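Local coordinates for sensor protein (Vibrio cholerae, PDB 3BY9) that acts as a membrane-bound histidine kinase, probably phosphorylating itself from ATP, with a sensor domain, the part crystallised, that binds the C4-dicarboxylate succinate, at residues 42-47 / 136-141; 75-80 / 84-89. One frame throughout, in Å; residues are numbered along the deposited sequence.

In the fold
Both contacts involve the same five-stranded antiparallel sheet, with the 2-1-5-4-3 strand order of a PAS-like (PDC) sensor domain, and their centres lie 13 Å apart. Contact 2 pairs the first two strands and nests within the chain loop closed by contact 1, where helix 41-48 covers strand 128-138. The two meet directly: Leu43 O lies 3.6 Å from Leu77 CD2, and Leu47 CD2 is 3.7 Å from Ile85 CD1. Leu77 and Ala86 point to the sheet face covered by helices, whereas Tyr76 points to the opposite, ligand-binding face, its nearest side-chain atom about 4 Å from a bound succinate. On the helical side a calcium ion lies about 9 Å from the nearest Val44 side-chain atom.

Contact 1: 42-47 / 136-141; sequences ELVDAL and VIYAAE
Val44 lays its CG1 methyl against the root of the Tyr138 ring and its CG2 methyl against Val136. CG1, placed anti to the backbone N (chi1 176°), comes within 3.7 Å of Tyr138 CG. The same methyl is 3.8 Å from Tyr138 CB and equally far, 4.1 Å, from CD1 and CD2, so it comes obliquely onto the ring's attached end while the hydroxyl end extends beyond it. The other methyl, Val44 CG2, meets Val136 CG1 at 3.8 Å. One helical turn on, Leu47 reaches tip to tip toward Val136, and its CD1 sits 3.7 Å from both CB and CG1 of that valine. Val136 CG1 is therefore shared by two residues spaced three apart on the helix. No hydrogen bond links the segments. The helical segment 42-47 crosses strand 136-138 at -79°, lying over one face of the PAS-like antiparallel sheet, with 9.3 Å between the two segment axes. Leu143 of the adjacent strand 141-150 and Leu77 of strand 74-79, the next one over, continue the apolar layer beneath it, and Leu43 and Ala46 also touch Tyr62 and Thr59, respectively, of helix 53-70. Past Tyr138 the chain reverses through a type I' turn, closed by reciprocal backbone bonds between Tyr138 and Glu141, into strand 141-150. Asp40, just before the helix, and Leu36 of the preceding helix 33-38 bind a calcium ion.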
loop_
_atom_site.group_PDB
_atom_site.type_symbol
_atom_site.label_atom_id
_atom_site.label_comp_id
_atom_site.label_asym_id
_atom_site.label_seq_id
_atom_site.Cartn_x
_atom_site.Cartn_y
_atom_site.Cartn_z
ATOM N N GLU A 42 4.150 -23.525 13.805
ATOM C CA GLU A 42 2.718 -23.381 13.595
ATOM C C GLU A 42 2.354 -23.177 12.124
ATOM O O GLU A 42 1.321 -23.672 11.656
ATOM C CB GLU A 42 2.151 -22.182 14.381
ATOM C CG GLU A 42 2.264 -22.270 15.957
ATOM C CD GLU A 42 3.632 -21.887 16.563
ATOM O OE1 GLU A 42 4.650 -21.856 15.849
ATOM O OE2 GLU A 42 3.681 -21.656 17.793
ATOM N N LEU A 43 3.176 -22.403 11.405
ATOM C CA LEU A 43 2.863 -22.140 9.998
ATOM C C LEU A 43 3.208 -23.350 9.129
ATOM O O LEU A 43 2.401 -23.756 8.296
ATOM C CB LEU A 43 3.655 -20.899 9.482
ATOM C CG LEU A 43 3.056 -19.541 9.854
ATOM C CD1 LEU A 43 3.087 -19.316 11.399
ATOM C CD2 LEU A 43 3.911 -18.443 9.142
ATOM N N VAL A 44 4.387 -23.945 9.346
ATOM C CA VAL A 44 4.762 -25.071 8.504
ATOM C C VAL A 44 3.826 -26.247 8.758
ATOM O O VAL A 44 3.376 -26.888 7.794
ATOM C CB VAL A 44 6.219 -25.503 8.709
ATOM C CG1 VAL A 44 6.549 -26.782 7.859
ATOM C CG2 VAL A 44 7.148 -24.330 8.319
ATOM N N ASP A 45 3.501 -26.509 10.021
ATOM C CA ASP A 45 2.617 -27.633 10.301
ATOM C C ASP A 45 1.232 -27.459 9.652
ATOM O O ASP A 45 0.595 -28.457 9.251
ATOM C CB ASP A 45 2.437 -27.829 11.813
ATOM C CG ASP A 45 3.657 -28.512 12.500
ATOM O OD1 ASP A 45 3.605 -28.667 13.739
ATOM O OD2 ASP A 45 4.620 -28.888 11.817
ATOM N N ALA A 46 0.735 -26.228 9.612
ATOM C CA ALA A 46 -0.553 -26.012 8.956
ATOM C C ALA A 46 -0.476 -26.316 7.465
ATOM O O ALA A 46 -1.384 -26.918 6.878
ATOM C CB ALA A 46 -1.023 -24.546 9.172
ATOM N N LEU A 47 0.598 -25.863 6.827
ATOM C CA LEU A 47 0.726 -26.074 5.394
ATOM C C LEU A 47 0.868 -27.563 5.106
ATOM O O LEU A 47 0.431 -28.034 4.067
ATOM C CB LEU A 47 1.920 -25.280 4.850
ATOM C CG LEU A 47 1.646 -23.758 4.816
ATOM C CD1 LEU A 47 2.963 -23.022 4.591
ATOM C CD2 LEU A 47 0.707 -23.420 3.670
ATOM N N VAL A 136 7.121 -19.495 2.624
ATOM C CA VAL A 136 7.353 -20.412 3.747
ATOM C C VAL A 136 8.126 -21.573 3.123
ATOM O O VAL A 136 7.620 -22.228 2.218
ATOM C CB VAL A 136 6.057 -20.935 4.333
ATOM C CG1 VAL A 136 6.377 -21.989 5.459
ATOM C CG2 VAL A 136 5.257 -19.743 4.952
ATOM N N ILE A 137 9.351 -21.790 3.610
ATOM C CA ILE A 137 10.231 -22.805 3.037
ATOM C C ILE A 137 10.594 -23.872 4.090
ATOM O O ILE A 137 11.012 -23.525 5.202
ATOM C CB ILE A 137 11.524 -22.102 2.565
ATOM C CG1 ILE A 137 11.188 -21.129 1.416
ATOM C CG2 ILE A 137 12.544 -23.167 2.054
ATOM C CD1 ILE A 137 12.410 -20.193 1.004
ATOM N N TYR A 138 10.400 -25.147 3.749
ATOM C CA TYR A 138 10.742 -26.232 4.670
ATOM C C TYR A 138 11.272 -27.403 3.800
ATOM O O TYR A 138 10.687 -27.748 2.787
ATOM C CB TYR A 138 9.494 -26.693 5.449
ATOM C CG TYR A 138 9.829 -27.766 6.444
ATOM C CD1 TYR A 138 10.566 -27.466 7.596
ATOM C CD2 TYR A 138 9.498 -29.092 6.193
ATOM C CE1 TYR A 138 10.972 -28.489 8.476
ATOM C CE2 TYR A 138 9.895 -30.104 7.055
ATOM C CZ TYR A 138 10.621 -29.796 8.179
ATOM O OH TYR A 138 10.992 -30.813 9.030
ATOM N N ALA A 139 12.364 -28.010 4.250
ATOM C CA ALA A 139 12.989 -29.123 3.524
ATOM C C ALA A 139 13.268 -28.713 2.067
ATOM O O ALA A 139 13.043 -29.490 1.129
ATOM C CB ALA A 139 12.122 -30.365 3.582
ATOM N N ALA A 140 13.741 -27.480 1.938
ATOM C CA ALA A 140 14.129 -26.845 0.664
ATOM C C ALA A 140 13.000 -26.646 -0.326
ATOM O O ALA A 140 13.254 -26.408 -1.517
ATOM C CB ALA A 140 15.260 -27.656 -0.023
ATOM N N GLU A 141 11.767 -26.718 0.153
ATOM C CA GLU A 141 10.631 -26.579 -0.741
ATOM C C GLU A 141 9.774 -25.381 -0.339
ATOM O O GLU A 141 9.572 -25.157 0.849
ATOM C CB GLU A 141 9.741 -27.811 -0.647
ATOM C CG GLU A 141 10.430 -29.111 -1.026
ATOM C CD GLU A 141 9.792 -29.745 -2.246
ATOM O OE1 GLU A 141 9.734 -29.065 -3.294
ATOM O OE2 GLU A 141 9.346 -30.914 -2.159
#

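Contact 2: 75-80 / 84-89; sequences TYLIDR and TIASSN
The Tyr76 ring is approached obliquely and loosely by the hydroxyls of Ser87 and Thr84, the latter hydrogen-bonded to Arg99 O, while Phe96 meets it in a T-shaped, edge-to-face stack. With CG between the backbone N and carbonyl carbon (chi1 51°), the ring leads away from the partner strand, leaving CB beside Ser87, 3.4 Å from OG, and beside Thr84, 4.1 Å from CG2. The Asn89 amide receives the Ser87 hydroxyl from above its plane: OG donates to OD1 at 2.6 Å, 67° out of the carbonyl plane. Phe96 N also bonds OD1, and Asp74 takes ND2, fixing the amide's rotation. At this end of the hairpin Ser88 grips Thr75 twice, its OG accepting from Thr75 N at 2.9 Å and its own N donating to Thr75 O at 2.8 Å. Further along, the bond from Leu77 N to Ala86 O (2.9 Å) is nearly straight, at 176°. Leu77 O accepts Ile85 N, also at 2.9 Å, so Ile85 and Ala86 together face the one leucine, and the pairing shifts by a residue before Ile78 meets Thr84. Beyond it, Ile85 CG2 rests against Asp79 CB. Tyr76 OH bonds Tyr106 OH, and both Tyr106 and Tyr131 bind succinate. A classic beta bulge thus lies in the hairpin whose outer strand ends the sheet, while Tyr76 stands beside the dicarboxylate pocket of this PAS-like sensor domain.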
loop_
_atom_site.group_PDB
_atom_site.type_symbol
_atom_site.label_atom_id
_atom_site.label_comp_id
_atom_site.label_asym_id
_atom_site.label_seq_id
_atom_site.Cartn_x
_atom_site.Cartn_y
_atom_site.Cartn_z
ATOM N N THR A 75 -2.823 -10.841 9.494
ATOM C CA THR A 75 -1.587 -11.654 9.287
ATOM C C THR A 75 -2.181 -13.002 8.858
ATOM O O THR A 75 -2.948 -13.588 9.605
ATOM C CB THR A 75 -0.775 -11.803 10.580
ATOM O OG1 THR A 75 -0.334 -10.497 11.029
ATOM C CG2 THR A 75 0.466 -12.684 10.321
ATOM N N TYR A 76 -1.786 -13.494 7.667
ATOM C CA TYR A 76 -2.487 -14.674 7.175
ATOM C C TYR A 76 -1.582 -15.552 6.322
ATOM O O TYR A 76 -0.674 -15.066 5.655
ATOM C CB TYR A 76 -3.753 -14.274 6.379
ATOM C CG TYR A 76 -3.567 -13.236 5.291
ATOM C CD1 TYR A 76 -3.689 -13.595 3.944
ATOM C CD2 TYR A 76 -3.341 -11.868 5.608
ATOM C CE1 TYR A 76 -3.607 -12.603 2.921
ATOM C CE2 TYR A 76 -3.256 -10.913 4.602
ATOM C CZ TYR A 76 -3.390 -11.267 3.298
ATOM O OH TYR A 76 -3.350 -10.270 2.348
ATOM N N LEU A 77 -1.900 -16.839 6.359
ATOM C CA LEU A 77 -1.096 -17.890 5.711
ATOM C C LEU A 77 -1.795 -18.465 4.507
ATOM O O LEU A 77 -2.934 -18.877 4.604
ATOM C CB LEU A 77 -0.859 -19.000 6.770
ATOM C CG LEU A 77 -0.034 -20.199 6.316
ATOM C CD1 LEU A 77 1.441 -19.765 6.140
ATOM C CD2 LEU A 77 -0.056 -21.239 7.432
ATOM N N ILE A 78 -1.077 -18.523 3.375
ATOM C CA ILE A 78 -1.677 -18.977 2.121
ATOM C C ILE A 78 -0.961 -20.233 1.621
ATOM O O ILE A 78 0.267 -20.298 1.685
ATOM C CB ILE A 78 -1.520 -17.846 1.099
ATOM C CG1 ILE A 78 -2.064 -16.511 1.706
ATOM C CG2 ILE A 78 -2.363 -18.138 -0.114
ATOM C CD1 ILE A 78 -1.923 -15.336 0.720
ATOM N N ASP A 79 -1.721 -21.226 1.122
ATOM C CA ASP A 79 -1.082 -22.419 0.607
ATOM C C ASP A 79 -0.445 -22.176 -0.761
ATOM O O ASP A 79 -0.467 -21.084 -1.284
ATOM C CB ASP A 79 -2.071 -23.622 0.627
ATOM C CG ASP A 79 -3.171 -23.541 -0.431
ATOM O OD1 ASP A 79 -3.099 -22.712 -1.340
ATOM O OD2 ASP A 79 -4.130 -24.359 -0.350
ATOM N N ARG A 80 0.188 -23.189 -1.332
ATOM C CA ARG A 80 0.921 -22.944 -2.565
ATOM C C ARG A 80 0.047 -22.771 -3.797
ATOM O O ARG A 80 0.556 -22.463 -4.879
ATOM C CB ARG A 80 1.962 -24.072 -2.782
ATOM C CG ARG A 80 1.356 -25.408 -3.108
ATOM C CD ARG A 80 2.534 -26.364 -3.363
ATOM N NE ARG A 80 2.091 -27.674 -3.812
ATOM C CZ ARG A 80 1.766 -27.960 -5.067
ATOM N NH1 ARG A 80 1.841 -27.016 -6.001
ATOM N NH2 ARG A 80 1.362 -29.189 -5.378
ATOM N N THR A 84 -6.180 -19.128 1.268
ATOM C CA THR A 84 -5.852 -18.752 2.629
ATOM C C THR A 84 -6.290 -19.892 3.530
ATOM O O THR A 84 -7.468 -20.271 3.514
ATOM C CB THR A 84 -6.582 -17.453 3.030
ATOM O OG1 THR A 84 -6.149 -16.436 2.144
ATOM C CG2 THR A 84 -6.147 -17.024 4.499
ATOM N N ILE A 85 -5.360 -20.447 4.307
ATOM C CA ILE A 85 -5.706 -21.568 5.168
ATOM C C ILE A 85 -5.737 -21.221 6.659
ATOM O O ILE A 85 -6.317 -21.958 7.418
ATOM C CB ILE A 85 -4.784 -22.795 4.970
ATOM C CG1 ILE A 85 -3.335 -22.461 5.386
ATOM C CG2 ILE A 85 -4.801 -23.279 3.508
ATOM C CD1 ILE A 85 -2.523 -23.803 5.484
ATOM N N ALA A 86 -5.083 -20.134 7.076
ATOM C CA ALA A 86 -5.149 -19.759 8.503
ATOM C C ALA A 86 -4.982 -18.245 8.526
ATOM O O ALA A 86 -4.340 -17.672 7.659
ATOM C CB ALA A 86 -4.031 -20.463 9.324
ATOM N N SER A 87 -5.555 -17.585 9.529
ATOM C CA SER A 87 -5.486 -16.140 9.482
ATOM C C SER A 87 -5.821 -15.511 10.831
ATOM O O SER A 87 -6.627 -16.038 11.584
ATOM C CB SER A 87 -6.537 -15.646 8.470
ATOM O OG SER A 87 -6.542 -14.209 8.396
ATOM N N SER A 88 -5.212 -14.371 11.124
ATOM C CA SER A 88 -5.517 -13.668 12.364
ATOM C C SER A 88 -6.971 -13.224 12.416
ATOM O O SER A 88 -7.503 -12.988 13.525
ATOM C CB SER A 88 -4.600 -12.424 12.462
ATOM O OG SER A 88 -4.868 -11.548 11.366
ATOM N N ASN A 89 -7.631 -13.091 11.251
ATOM C CA ASN A 89 -9.034 -12.625 11.247
ATOM C C ASN A 89 -10.067 -13.738 11.106
ATOM O O ASN A 89 -11.224 -13.497 10.743
ATOM C CB ASN A 89 -9.235 -11.560 10.134
ATOM C CG ASN A 89 -8.793 -12.043 8.743
ATOM O OD1 ASN A 89 -8.975 -13.199 8.415
ATOM N ND2 ASN A 89 -8.208 -11.154 7.944
#